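Local atomic coordinates of NIPSNAP domain-containing protein (Burkholderia xenovorans, PDB entry 5KAK), a protein that is of unknown function but belongs to the NipSnap family, whose domain is related to the dimeric alpha-beta barrel proteins. Residues 12-17 / 97-102; 39-44 / 76-81; 28-33 / 82-87. One frame throughout, in Å; residues are numbered along the deposited sequence. Where two conformers were deposited one is given.

Contact 1: 12-17 / 97-102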
loop_
_atom_site.group_PDB
_atom_site.type_symbol
_atom_site.label_atom_id
_atom_site.label_comp_id
_atom_site.label_asym_id
_atom_site.label_seq_id
_atom_site.Cartn_x
_atom_site.Cartn_y
_atom_site.Cartn_z
ATOM N N GLU E 12 18.187 -11.079 -8.708
ATOM C CA GLU E 12 17.766 -9.904 -7.958
ATOM C C GLU E 12 16.930 -9.018 -8.865
ATOM O O GLU E 12 17.388 -8.624 -9.941
ATOM C CB GLU E 12 18.957 -9.111 -7.421
ATOM C CG GLU E 12 18.532 -7.907 -6.573
ATOM C CD GLU E 12 19.724 -7.091 -6.063
ATOM O OE1 GLU E 12 19.526 -6.185 -5.235
ATOM O OE2 GLU E 12 20.867 -7.375 -6.465
ATOM N N GLU E 13 15.708 -8.723 -8.438
ATOM C CA GLU E 13 14.869 -7.741 -9.110
ATOM C C GLU E 13 14.974 -6.428 -8.348
ATOM O O GLU E 13 14.771 -6.396 -7.132
ATOM C CB GLU E 13 13.417 -8.209 -9.188
ATOM C CG GLU E 13 12.549 -7.219 -9.939
ATOM C CD GLU E 13 11.153 -7.735 -10.223
ATOM O OE1 GLU E 13 10.671 -8.654 -9.521
ATOM O OE2 GLU E 13 10.534 -7.201 -11.163
ATOM N N ARG E 14 15.353 -5.356 -9.044
ATOM C CA ARG E 14 15.430 -4.037 -8.442
ATOM C C ARG E 14 14.384 -3.153 -9.106
ATOM O O ARG E 14 14.235 -3.168 -10.333
ATOM C CB ARG E 14 16.849 -3.444 -8.571
ATOM C CG ARG E 14 17.874 -4.292 -7.818
ATOM C CD ARG E 14 19.267 -3.718 -7.938
ATOM N NE ARG E 14 19.431 -2.448 -7.238
ATOM C CZ ARG E 14 19.713 -2.331 -5.938
ATOM N NH1 ARG E 14 19.835 -3.403 -5.173
ATOM N NH2 ARG E 14 19.886 -1.132 -5.399
ATOM N N ILE E 15 13.628 -2.437 -8.287
ATOM C CA ILE E 15 12.486 -1.648 -8.740
ATOM C C ILE E 15 12.677 -0.237 -8.201
ATOM O O ILE E 15 12.618 -0.028 -6.981
ATOM C CB ILE E 15 11.159 -2.247 -8.250
ATOM C CG1 ILE E 15 11.006 -3.716 -8.686
ATOM C CG2 ILE E 15 10.002 -1.380 -8.689
ATOM C CD1 ILE E 15 9.868 -4.443 -7.964
ATOM N N TYR E 16 12.952 0.727 -9.087
ATOM C CA TYR E 16 13.140 2.112 -8.674
ATOM C C TYR E 16 11.975 2.967 -9.137
ATOM O O TYR E 16 11.609 2.953 -10.321
ATOM C CB TYR E 16 14.426 2.713 -9.234
ATOM C CG TYR E 16 15.724 2.023 -8.911
ATOM C CD1 TYR E 16 15.836 1.097 -7.869
ATOM C CD2 TYR E 16 16.849 2.339 -9.632
ATOM C CE1 TYR E 16 17.052 0.494 -7.596
ATOM C CE2 TYR E 16 18.055 1.755 -9.369
ATOM C CZ TYR E 16 18.158 0.827 -8.358
ATOM O OH TYR E 16 19.401 0.265 -8.144
ATOM N N ASP E 17 11.391 3.706 -8.209
ATOM C CA ASP E 17 10.405 4.710 -8.569
ATOM C C ASP E 17 11.116 6.045 -8.741
ATOM O O ASP E 17 11.896 6.446 -7.880
ATOM C CB ASP E 17 9.318 4.806 -7.514
ATOM C CG ASP E 17 8.548 3.513 -7.361
ATOM O OD1 ASP E 17 7.984 3.038 -8.366
ATOM O OD2 ASP E 17 8.533 2.963 -6.242
ATOM N N VAL E 97 13.291 8.452 -6.266
ATOM C CA VAL E 97 12.304 8.705 -5.222
ATOM C C VAL E 97 12.239 7.554 -4.229
ATOM O O VAL E 97 12.206 7.776 -3.007
ATOM C CB VAL E 97 10.906 8.982 -5.828
ATOM C CG1 VAL E 97 9.844 8.984 -4.751
ATOM C CG2 VAL E 97 10.899 10.303 -6.598
ATOM N N ARG E 98 12.241 6.321 -4.720
ATOM C CA ARG E 98 12.084 5.144 -3.872
ATOM C C ARG E 98 12.745 3.956 -4.546
ATOM O O ARG E 98 12.696 3.829 -5.775
ATOM C CB ARG E 98 10.598 4.869 -3.629
ATOM C CG ARG E 98 10.271 3.625 -2.833
ATOM C CD ARG E 98 8.761 3.501 -2.698
ATOM N NE ARG E 98 8.179 4.714 -2.122
ATOM C CZ ARG E 98 7.569 5.672 -2.821
ATOM N NH1 ARG E 98 7.443 5.571 -4.140
ATOM N NH2 ARG E 98 7.090 6.739 -2.198
ATOM N N MET E 99 13.354 3.087 -3.739
ATOM C CA MET E 99 14.032 1.906 -4.246
ATOM C C MET E 99 13.591 0.698 -3.433
ATOM O O MET E 99 13.454 0.788 -2.208
ATOM C CB MET E 99 15.557 2.077 -4.185
ATOM C CG MET E 99 16.044 3.332 -4.917
ATOM S SD MET E 99 17.713 3.807 -4.438
ATOM C CE MET E 99 18.588 2.293 -4.767
ATOM N N GLN E 100 13.360 -0.417 -4.131
ATOM C CA GLN E 100 13.057 -1.713 -3.520
ATOM C C GLN E 100 13.810 -2.810 -4.266
ATOM O O GLN E 100 14.104 -2.675 -5.458
ATOM C CB GLN E 100 11.540 -1.975 -3.539
ATOM C CG GLN E 100 11.122 -3.435 -3.617
ATOM C CD GLN E 100 9.616 -3.607 -3.702
ATOM O OE1 GLN E 100 8.865 -2.632 -3.710
ATOM N NE2 GLN E 100 9.171 -4.849 -3.765
ATOM N N ASN E 101 14.108 -3.917 -3.565
ATOM C CA ASN E 101 14.607 -5.101 -4.255
ATOM C C ASN E 101 13.987 -6.359 -3.663
ATOM O O ASN E 101 13.374 -6.345 -2.593
ATOM C CB ASN E 101 16.150 -5.205 -4.295
ATOM C CG ASN E 101 16.830 -5.171 -2.917
ATOM O OD1 ASN E 101 16.252 -4.776 -1.907
ATOM N ND2 ASN E 101 18.098 -5.597 -2.892
ATOM N N LYS E 102 14.064 -7.415 -4.462
ATOM C CA LYS E 102 13.595 -8.754 -4.130
ATOM C C LYS E 102 14.643 -9.749 -4.579
ATOM O O LYS E 102 15.323 -9.546 -5.593
ATOM C CB LYS E 102 12.284 -9.146 -4.832
ATOM C CG LYS E 102 11.150 -8.176 -4.767
ATOM C CD LYS E 102 10.066 -8.647 -5.724
ATOM C CE LYS E 102 8.948 -7.625 -5.781
ATOM N NZ LYS E 102 7.761 -8.095 -6.541
HETATM O O HOH W 1 8.122 -8.117 -9.087
#

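Contact 2: 39-44 / 76-81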
loop_
_atom_site.group_PDB
_atom_site.type_symbol
_atom_site.label_atom_id
_atom_site.label_comp_id
_atom_site.label_asym_id
_atom_site.label_seq_id
_atom_site.Cartn_x
_atom_site.Cartn_y
_atom_site.Cartn_z
ATOM N N ARG E 39 27.250 -3.139 -16.114
ATOM C CA ARG E 39 27.051 -4.493 -16.623
ATOM C C ARG E 39 28.302 -5.363 -16.568
ATOM O O ARG E 39 28.176 -6.540 -16.188
ATOM C CB ARG E 39 26.495 -4.443 -18.052
ATOM C CG ARG E 39 26.184 -5.828 -18.621
ATOM C CD ARG E 39 25.189 -5.754 -19.760
ATOM N NE ARG E 39 25.433 -4.601 -20.615
ATOM C CZ ARG E 39 24.659 -4.253 -21.638
ATOM N NH1 ARG E 39 23.594 -4.979 -21.942
ATOM N NH2 ARG E 39 24.953 -3.180 -22.358
ATOM N N PRO E 40 29.505 -4.890 -16.912
ATOM C CA PRO E 40 30.661 -5.798 -16.833
ATOM C C PRO E 40 30.957 -6.263 -15.420
ATOM O O PRO E 40 31.479 -7.371 -15.240
ATOM C CB PRO E 40 31.819 -4.959 -17.392
ATOM C CG PRO E 40 31.171 -3.809 -18.110
ATOM C CD PRO E 40 29.896 -3.550 -17.385
ATOM N N VAL E 41 30.664 -5.443 -14.414
ATOM C CA VAL E 41 30.961 -5.811 -13.033
ATOM C C VAL E 41 29.929 -6.806 -12.511
ATOM O O VAL E 41 30.270 -7.866 -11.953
ATOM C CB VAL E 41 31.023 -4.545 -12.159
ATOM C CG1 VAL E 41 31.374 -4.891 -10.729
ATOM C CG2 VAL E 41 32.037 -3.540 -12.744
ATOM N N LEU E 42 28.647 -6.487 -12.700
ATOM C CA LEU E 42 27.602 -7.346 -12.152
ATOM C C LEU E 42 27.478 -8.639 -12.950
ATOM O O LEU E 42 27.302 -9.717 -12.371
ATOM C CB LEU E 42 26.277 -6.588 -12.097
ATOM C CG LEU E 42 26.301 -5.440 -11.083
ATOM C CD1 LEU E 42 24.895 -4.872 -10.794
ATOM C CD2 LEU E 42 27.009 -5.868 -9.790
ATOM N N GLY E 43 27.552 -8.563 -14.273
ATOM C CA GLY E 43 27.745 -9.785 -15.030
ATOM C C GLY E 43 26.617 -10.221 -15.938
ATOM O O GLY E 43 26.836 -10.455 -17.130
ATOM N N ARG E 44 25.397 -10.341 -15.396
ATOM C CA ARG E 44 24.314 -11.059 -16.072
ATOM C C ARG E 44 23.023 -10.246 -16.011
ATOM O O ARG E 44 22.154 -10.499 -15.174
ATOM C CB ARG E 44 24.140 -12.448 -15.461
ATOM C CG ARG E 44 25.413 -13.304 -15.537
ATOM C CD ARG E 44 25.177 -14.639 -14.884
ATOM N NE ARG E 44 26.254 -15.593 -15.109
ATOM C CZ ARG E 44 27.265 -15.784 -14.276
ATOM N NH1 ARG E 44 27.353 -15.068 -13.161
ATOM N NH2 ARG E 44 28.184 -16.699 -14.558
ATOM N N ALA E 76 29.875 -5.687 -4.190
ATOM C CA ALA E 76 30.850 -4.956 -3.387
ATOM C C ALA E 76 31.875 -4.257 -4.275
ATOM O O ALA E 76 32.252 -3.105 -4.016
ATOM C CB ALA E 76 31.541 -5.905 -2.408
ATOM N N ILE E 77 32.332 -4.942 -5.327
ATOM C CA ILE E 77 33.253 -4.339 -6.287
ATOM C C ILE E 77 32.624 -3.117 -6.945
ATOM O O ILE E 77 33.277 -2.076 -7.100
ATOM C CB ILE E 77 33.682 -5.380 -7.338
ATOM C CG1 ILE E 77 34.526 -6.478 -6.693
ATOM C CG2 ILE E 77 34.414 -4.705 -8.492
ATOM C CD1 ILE E 77 34.885 -7.594 -7.643
ATOM N N LEU E 78 31.357 -3.225 -7.358
ATOM C CA LEU E 78 30.702 -2.096 -8.018
ATOM C C LEU E 78 30.598 -0.895 -7.084
ATOM O O LEU E 78 30.977 0.226 -7.448
ATOM C CB LEU E 78 29.314 -2.504 -8.517
ATOM C CG LEU E 78 28.542 -1.415 -9.280
ATOM C CD1 LEU E 78 29.170 -1.105 -10.644
ATOM C CD2 LEU E 78 27.086 -1.829 -9.427
ATOM N N LEU E 79 30.095 -1.117 -5.868
ATOM C CA LEU E 79 29.901 -0.025 -4.916
ATOM C C LEU E 79 31.207 0.671 -4.568
ATOM O O LEU E 79 31.202 1.867 -4.256
ATOM C CB LEU E 79 29.229 -0.546 -3.644
ATOM N N ALA E 80 32.330 -0.046 -4.622
ATOM C CA ALA E 80 33.616 0.559 -4.296
ATOM C C ALA E 80 34.180 1.407 -5.426
ATOM O O ALA E 80 35.091 2.202 -5.180
ATOM C CB ALA E 80 34.635 -0.523 -3.921
ATOM N N MET E 81 33.672 1.264 -6.645
ATOM C CA MET E 81 34.263 1.952 -7.792
ATOM C C MET E 81 34.013 3.451 -7.725
ATOM O O MET E 81 32.853 3.873 -7.660
ATOM C CB MET E 81 33.698 1.389 -9.088
ATOM C CG MET E 81 34.164 -0.007 -9.387
ATOM S SD MET E 81 33.490 -0.631 -10.931
ATOM C CE MET E 81 33.777 0.754 -12.024
#

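Contact 3: 28-33 / 82-87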
loop_
_atom_site.group_PDB
_atom_site.type_symbol
_atom_site.label_atom_id
_atom_site.label_comp_id
_atom_site.label_asym_id
_atom_site.label_seq_id
_atom_site.Cartn_x
_atom_site.Cartn_y
_atom_site.Cartn_z
ATOM N N GLN E 28 18.544 7.493 -20.791
ATOM C CA GLN E 28 19.618 8.164 -21.509
ATOM C C GLN E 28 20.941 8.014 -20.775
ATOM O O GLN E 28 21.974 7.722 -21.386
ATOM C CB GLN E 28 19.280 9.643 -21.699
ATOM C CG GLN E 28 18.279 9.920 -22.810
ATOM C CD GLN E 28 18.058 11.414 -23.028
ATOM O OE1 GLN E 28 18.326 12.232 -22.142
ATOM N NE2 GLN E 28 17.569 11.775 -24.215
ATOM N N HIS E 29 20.940 8.236 -19.460
ATOM C CA HIS E 29 22.201 8.190 -18.731
ATOM C C HIS E 29 22.792 6.792 -18.776
ATOM O O HIS E 29 24.007 6.629 -18.946
ATOM C CB HIS E 29 22.002 8.641 -17.285
ATOM C CG HIS E 29 21.821 10.122 -17.130
ATOM N ND1 HIS E 29 22.744 11.038 -17.583
ATOM C CD2 HIS E 29 20.826 10.840 -16.559
ATOM C CE1 HIS E 29 22.322 12.259 -17.304
ATOM N NE2 HIS E 29 21.160 12.164 -16.683
ATOM N N PHE E 30 21.938 5.767 -18.661
ATOM C CA PHE E 30 22.438 4.401 -18.626
ATOM C C PHE E 30 22.903 3.939 -19.998
ATOM O O PHE E 30 23.934 3.266 -20.109
ATOM C CB PHE E 30 21.365 3.462 -18.041
ATOM C CG PHE E 30 21.543 3.248 -16.571
ATOM C CD1 PHE E 30 20.976 4.112 -15.655
ATOM C CD2 PHE E 30 22.394 2.250 -16.117
ATOM C CE1 PHE E 30 21.194 3.946 -14.302
ATOM C CE2 PHE E 30 22.626 2.083 -14.778
ATOM C CZ PHE E 30 22.031 2.929 -13.866
ATOM N N GLU E 31 22.161 4.266 -21.056
ATOM C CA GLU E 31 22.608 3.824 -22.373
ATOM C C GLU E 31 23.878 4.553 -22.788
ATOM O O GLU E 31 24.772 3.950 -23.387
ATOM C CB GLU E 31 21.512 4.013 -23.421
ATOM C CG GLU E 31 21.182 5.462 -23.729
ATOM C CD GLU E 31 19.897 5.598 -24.527
ATOM O OE1 GLU E 31 19.259 4.555 -24.793
ATOM O OE2 GLU E 31 19.528 6.739 -24.883
ATOM N N ARG E 32 24.000 5.840 -22.445
ATOM C CA ARG E 32 25.178 6.596 -22.858
ATOM C C ARG E 32 26.397 6.303 -21.999
ATOM O O ARG E 32 27.525 6.432 -22.479
ATOM C CB ARG E 32 24.903 8.103 -22.814
ATOM C CG ARG E 32 23.907 8.600 -23.837
ATOM C CD ARG E 32 23.665 10.085 -23.650
ATOM N NE ARG E 32 22.638 10.603 -24.545
ATOM C CZ ARG E 32 22.138 11.829 -24.459
ATOM N NH1 ARG E 32 22.574 12.650 -23.513
ATOM N NH2 ARG E 32 21.203 12.233 -25.307
ATOM N N GLU E 33 26.212 5.929 -20.739
ATOM C CA GLU E 33 27.340 5.931 -19.820
ATOM C C GLU E 33 27.246 4.840 -18.757
ATOM O O GLU E 33 28.204 4.094 -18.544
ATOM C CB GLU E 33 27.461 7.314 -19.164
ATOM C CG GLU E 33 28.540 7.416 -18.103
ATOM C CD GLU E 33 28.682 8.816 -17.524
ATOM O OE1 GLU E 33 27.838 9.694 -17.824
ATOM O OE2 GLU E 33 29.643 9.042 -16.760
ATOM N N PRO E 82 35.051 4.289 -7.743
ATOM C CA PRO E 82 34.805 5.741 -7.760
ATOM C C PRO E 82 34.036 6.205 -8.977
ATOM O O PRO E 82 33.248 7.150 -8.868
ATOM C CB PRO E 82 36.219 6.331 -7.735
ATOM C CG PRO E 82 37.057 5.268 -7.116
ATOM C CD PRO E 82 36.473 3.966 -7.560
ATOM N N GLU E 83 34.243 5.571 -10.133
ATOM C CA GLU E 83 33.527 5.967 -11.341
ATOM C C GLU E 83 32.035 5.729 -11.189
ATOM O O GLU E 83 31.214 6.557 -11.601
ATOM C CB GLU E 83 34.061 5.188 -12.541
ATOM C CG GLU E 83 33.385 5.505 -13.859
ATOM C CD GLU E 83 33.823 4.580 -14.982
ATOM O OE1 GLU E 83 34.180 3.412 -14.700
ATOM O OE2 GLU E 83 33.806 5.024 -16.151
ATOM N N TRP E 84 31.670 4.593 -10.609
ATOM C CA TRP E 84 30.262 4.303 -10.384
ATOM C C TRP E 84 29.655 5.281 -9.384
ATOM O O TRP E 84 28.579 5.838 -9.627
ATOM C CB TRP E 84 30.102 2.866 -9.897
ATOM C CG TRP E 84 28.679 2.504 -9.562
ATOM C CD1 TRP E 84 28.167 2.260 -8.326
ATOM C CD2 TRP E 84 27.594 2.360 -10.482
ATOM N NE1 TRP E 84 26.825 1.958 -8.416
ATOM C CE2 TRP E 84 26.450 2.010 -9.732
ATOM C CE3 TRP E 84 27.481 2.479 -11.871
ATOM C CZ2 TRP E 84 25.206 1.784 -10.323
ATOM C CZ3 TRP E 84 26.252 2.251 -12.457
ATOM C CH2 TRP E 84 25.126 1.913 -11.687
ATOM N N GLN E 85 30.327 5.499 -8.247
ATOM C CA GLN E 85 29.782 6.409 -7.243
ATOM C C GLN E 85 29.541 7.792 -7.833
ATOM O O GLN E 85 28.488 8.398 -7.603
ATOM C CB GLN E 85 30.716 6.497 -6.033
ATOM C CG GLN E 85 30.815 5.219 -5.212
ATOM C CD GLN E 85 29.568 4.948 -4.378
ATOM O OE1 GLN E 85 28.718 5.824 -4.201
ATOM N NE2 GLN E 85 29.459 3.731 -3.854
ATOM N N GLU E 86 30.494 8.294 -8.625
ATOM C CA GLU E 86 30.325 9.614 -9.227
ATOM C C GLU E 86 29.186 9.623 -10.241
ATOM O O GLU E 86 28.383 10.562 -10.268
ATOM C CB GLU E 86 31.633 10.070 -9.878
ATOM C CG GLU E 86 31.500 11.324 -10.729
ATOM C CD GLU E 86 31.112 12.551 -9.920
ATOM O OE1 GLU E 86 31.202 12.510 -8.668
ATOM O OE2 GLU E 86 30.721 13.561 -10.545
ATOM N N TYR E 87 29.094 8.585 -11.078
ATOM C CA TYR E 87 28.016 8.523 -12.062
ATOM C C TYR E 87 26.646 8.553 -11.391
ATOM O O TYR E 87 25.745 9.276 -11.836
ATOM C CB TYR E 87 28.166 7.271 -12.927
ATOM C CG TYR E 87 26.908 6.914 -13.682
ATOM C CD1 TYR E 87 26.604 7.524 -14.883
ATOM C CD2 TYR E 87 26.018 5.967 -13.189
ATOM C CE1 TYR E 87 25.455 7.214 -15.569
ATOM C CE2 TYR E 87 24.860 5.653 -13.870
ATOM C CZ TYR E 87 24.581 6.279 -15.056
ATOM O OH TYR E 87 23.436 5.962 -15.742
HETATM O O HOH W 2 31.742 7.423 -16.837
#

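Contact 1: 12-17 / 97-102
With CG of E12 trans to its backbone nitrogen (chi1 -177°) and the rest of the chain extended, the carboxylate arrives beside N101, whose own CG sits between backbone nitrogen and carbonyl carbon (chi1 56°). N101 ND2 then donates to E12 OE1 at 2.8 Å, nearly straight at 169° and on the anti side, though tilted out of the carboxylate plane. R14, bent at chi3, brings NH1 to the same oxygen from the opposite face of the carboxylate plane, forming a salt bridge, so OE1 is gripped twice. The guanidinium also clasps Y16 side-on: NE lies 2.9 Å from Y16 OH and NH2 bonds to the same oxygen, both in the guanidinium plane, which holds the guanidinium against rotation. Over the Y16 ring sits M99, with SD 4.9 Å from the centroid and its CE 3.7 Å from Y16 CE1, a Met-aromatic contact. R71 holds the other oxygen of E12, and G54 of the second subunit bonds to N101.

The other face carries E13, I15 and D17 against K102, Q100 and R98. E13 and K102 run alongside one another, and a water bridges E13 OE1 to K102 NZ, which also bonds to Q58 of the third subunit. D17 OD2 makes a long salt bridge of 3.5 Å with R98 NH1 at the edge of the guanidinium, while Q58 of the same chain takes OD1.

Backbone bonds join E13 with K102, I15 with Q100 and D17 with R98. D17 O additionally accepts from V97 N at 2.9 Å. V97 and R98 thus both face D17, a classic beta bulge in the antiparallel pairing of strands 10-18 and 96-106, within the four-stranded sheet of a ferredoxin-like, dimeric alpha-beta barrel fold.

Contact 2: 39-44 / 76-81
The last turn of helix 23-42 faces the last turn of helix 68-80, and their backbones come nearest at V41 and L78, whose CA atoms lie 6.2 Å apart. This is apolar helix-to-helix packing within the helical layer of an alpha-beta sandwich, where a single short side chain can serve several neighbours at once. V41 does so here through its two methyl branches. CG1 lies trans to the backbone nitrogen (chi1 -178°) and reaches between two consecutive residues of the opposing helix, meeting I77 CG2 at 3.8 Å and L78 CB at 3.9 Å. The chains of V41 and I77 approach at a slant.

The second branch takes the other direction. M81, the N-cap residue of helix 82-92, slides past V41 in the opposite direction so that its sulfur meets CG2, while the bend at chi3 (47°) sets the terminal methyl. One valine therefore touches both the end of one helix and the residue that caps the start of the next.

Deeper in, L42 and L78 cross at roughly a right angle. Both leucines are buried, and L42 also rests on W63 and Y65 of strand 58-65, which carries the packing down to the sheet. The polar backbone at this helix end is answered too: R74 donates to the carbonyl oxygen of V41. G43 leaves the helix with positive phi (114°), a conformation glycine adopts readily, and its nitrogen still bonds to R39 O. On the inner side, L78 CD2 meets L42 CD1 at 4.0 Å, whereas on the outer side M81 SD lies 3.7 Å from V41 CG2.

Contact 3: 28-33 / 82-87
Segments 28-33 and 82-87 are helical turns running nearly antiparallel, at 152° between their directions, whose short axes come no closer than 13.0 Å; the first includes a wider pi-type turn at 30-33. So broad a separation in the helical layer of this alpha-beta fold calls for large side chains, and an edge-to-face aromatic pair spans it. Y87 leaves its helix with CG trans to the backbone nitrogen and turns its ring edge to the face of F30. The two planes stand at 88° with centroids 5.3 Å apart.

The phenol oxygen lies over one face of the F30 ring, displaced toward the rim, and Y87 OH comes within 3.1 Å of F30 CD1. Y87 OH also packs against the backbone, 3.2 Å from H29 C, without the angles for a hydrogen bond to either H29 O or F30 N. W84 joins from another direction, its six-membered ring offering CH2 to F30 CZ at a slant. F30 is further enclosed by F26 and Y48 of the same chain and by F109 of the third subunit, so the aromatic cluster reaches from the helices to the subunit interface.

Toward the exposed side, E33 slides past Y87 in the opposite direction with its chain extended. Its carboxylate carbon meets the phenol edge, E33 CD being 3.6 Å from Y87 CD1, and its plane is inclined 62° to the ring. E33 and E83 carry like charges that would be expected to repel, yet one water donates to both: it lies 2.7 Å from E33 OE2 and 3.2 Å from E83 OE2.

In the fold
The three contacts show how one antiparallel sheet and its helical layer are tied together. Contact 1 pairs strand 10-18 with strand 96-106, one of the two edge strands within the chain, and the chain between them contains the other two contacts: contact 2 is nested within contact 3, and both within contact 1. Contacts 2 and 3 share helix 23-42, with centres 12 Å apart, and touch through L79 O and Q85 NE2, a probable hydrogen bond where helix 68-80 gives way to helix 82-92. The centre of contact 1 lies about 17 Å from that of contact 2 and about 18 Å from that of contact 3, without touching. Since contacts 1 and 3 both reach the third subunit, sheet and helices alike take part in the assembly.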